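Local coordinates for arabinose metabolism transcriptional repressor (Bacillus subtilis, PDB 5D4S), which represses transcription of arabinose metabolism genes, binding operator DNA through its winged helix-turn-helix domain, at residues B[51-54]-B[55-59]. Numbering follows the deposited sequence.
Sequences NELM and QQFGV
Leu-53 and Phe-57 make a local i to i+4 contact in the last turns of helix 50-57, where the chain leaves the helix. Their side chains run alongside each other, Leu-53 CD2 resting 3.9 Å from Phe-57 CE2. Both are bulky and apolar, as suits residues facing helix 24-35; Leu-53 also packs on Ile-64 and Ile-68 of helix 61-74. Phe-57 N donates to Leu-53 O at 2.9 Å, an oxygen that also borders the rim of the phenyl ring. Helix 50-57 is the first helix of the helix-turn-helix of this GntR-family domain, and the turn towards helix 61-74 starts at Gly-58, where a CB would be strained by the positive phi (66°). There Met-54 O takes a weak bond from Gly-58 N and, through an in-plane lone pair, a second from Val-59 N at 3.2 Å. On another flank, Gln-56 stretches back over Glu-52 O, its CG 3.1 Å from that oxygen, and touches Glu-9 of the expression tag. With alanine at this position, Glu-52 O is likely to lose its amide cover and Glu-9 its packing. Glu-52 OE1 accepts a hydrogen bond from Thr-49 N, an acidic group suiting a backbone N-H at the helix start.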
loop_
_atom_site.group_PDB
_atom_site.type_symbol
_atom_site.label_atom_id
_atom_site.label_comp_id
_atom_site.label_asym_id
_atom_site.label_seq_id
_atom_site.Cartn_x
_atom_site.Cartn_y
_atom_site.Cartn_z
ATOM N N ASN B 51 -11.179 11.088 4.772
ATOM C CA ASN B 51 -12.394 10.945 5.572
ATOM C C ASN B 51 -13.680 10.882 4.726
ATOM O O ASN B 51 -14.630 10.154 5.062
ATOM C CB ASN B 51 -12.496 12.078 6.586
ATOM C CG ASN B 51 -11.789 11.738 7.876
ATOM O OD1 ASN B 51 -12.423 11.413 8.878
ATOM N ND2 ASN B 51 -10.461 11.767 7.846
ATOM N N GLU B 52 -13.693 11.648 3.640
ATOM C CA GLU B 52 -14.796 11.601 2.688
ATOM C C GLU B 52 -14.848 10.216 2.053
ATOM O O GLU B 52 -15.922 9.637 1.903
ATOM C CB GLU B 52 -14.643 12.679 1.623
ATOM C CG GLU B 52 -14.911 14.079 2.182
ATOM C CD GLU B 52 -14.608 15.175 1.206
ATOM O OE1 GLU B 52 -13.857 14.925 0.242
ATOM O OE2 GLU B 52 -15.135 16.288 1.395
ATOM N N LEU B 53 -13.686 9.688 1.691
ATOM C CA LEU B 53 -13.624 8.356 1.082
ATOM C C LEU B 53 -14.059 7.266 2.065
ATOM O O LEU B 53 -14.764 6.325 1.680
ATOM C CB LEU B 53 -12.218 8.069 0.553
ATOM C CG LEU B 53 -11.829 8.949 -0.639
ATOM C CD1 LEU B 53 -10.380 8.741 -1.029
ATOM C CD2 LEU B 53 -12.748 8.709 -1.829
ATOM N N MET B 54 -13.643 7.395 3.323
ATOM C CA MET B 54 -14.056 6.473 4.387
ATOM C C MET B 54 -15.565 6.404 4.479
ATOM O O MET B 54 -16.158 5.321 4.512
ATOM C CB MET B 54 -13.510 6.912 5.746
ATOM C CG MET B 54 -12.025 6.807 5.897
ATOM S SD MET B 54 -11.517 7.641 7.409
ATOM C CE MET B 54 -12.478 6.737 8.607
ATOM N N GLN B 55 -16.182 7.580 4.538
ATOM C CA GLN B 55 -17.631 7.639 4.694
ATOM C C GLN B 55 -18.359 7.201 3.431
ATOM O O GLN B 55 -19.437 6.614 3.492
ATOM C CB GLN B 55 -18.057 9.053 5.100
ATOM C CG GLN B 55 -17.612 9.418 6.510
ATOM C CD GLN B 55 -17.449 10.917 6.720
ATOM O OE1 GLN B 55 -17.791 11.721 5.849
ATOM N NE2 GLN B 55 -16.927 11.299 7.883
ATOM N N GLN B 56 -17.775 7.466 2.273
ATOM C CA GLN B 56 -18.511 7.220 1.046
ATOM C C GLN B 56 -18.386 5.762 0.580
ATOM O O GLN B 56 -19.297 5.236 -0.070
ATOM C CB GLN B 56 -18.056 8.207 -0.027
ATOM C CG GLN B 56 -18.600 9.622 0.289
ATOM C CD GLN B 56 -17.906 10.741 -0.459
ATOM O OE1 GLN B 56 -17.135 10.507 -1.385
ATOM N NE2 GLN B 56 -18.173 11.971 -0.046
ATOM N N PHE B 57 -17.291 5.109 0.946
ATOM C CA PHE B 57 -17.105 3.677 0.653
ATOM C C PHE B 57 -17.454 2.792 1.847
ATOM O O PHE B 57 -17.530 1.555 1.724
ATOM C CB PHE B 57 -15.661 3.398 0.218
ATOM C CG PHE B 57 -15.370 3.814 -1.193
ATOM C CD1 PHE B 57 -15.964 3.162 -2.257
ATOM C CD2 PHE B 57 -14.497 4.856 -1.458
ATOM C CE1 PHE B 57 -15.706 3.544 -3.560
ATOM C CE2 PHE B 57 -14.241 5.245 -2.755
ATOM C CZ PHE B 57 -14.842 4.586 -3.807
ATOM N N GLY B 58 -17.651 3.410 3.007
ATOM C CA GLY B 58 -18.030 2.669 4.202
ATOM C C GLY B 58 -16.948 1.724 4.685
ATOM O O GLY B 58 -17.230 0.581 5.081
ATOM N N VAL B 59 -15.703 2.195 4.637
ATOM C CA VAL B 59 -14.543 1.409 5.063
ATOM C C VAL B 59 -13.608 2.224 5.978
ATOM O O VAL B 59 -13.781 3.438 6.140
ATOM C CB VAL B 59 -13.744 0.881 3.841
ATOM C CG1 VAL B 59 -14.667 0.067 2.918
ATOM C CG2 VAL B 59 -13.105 2.015 3.073
#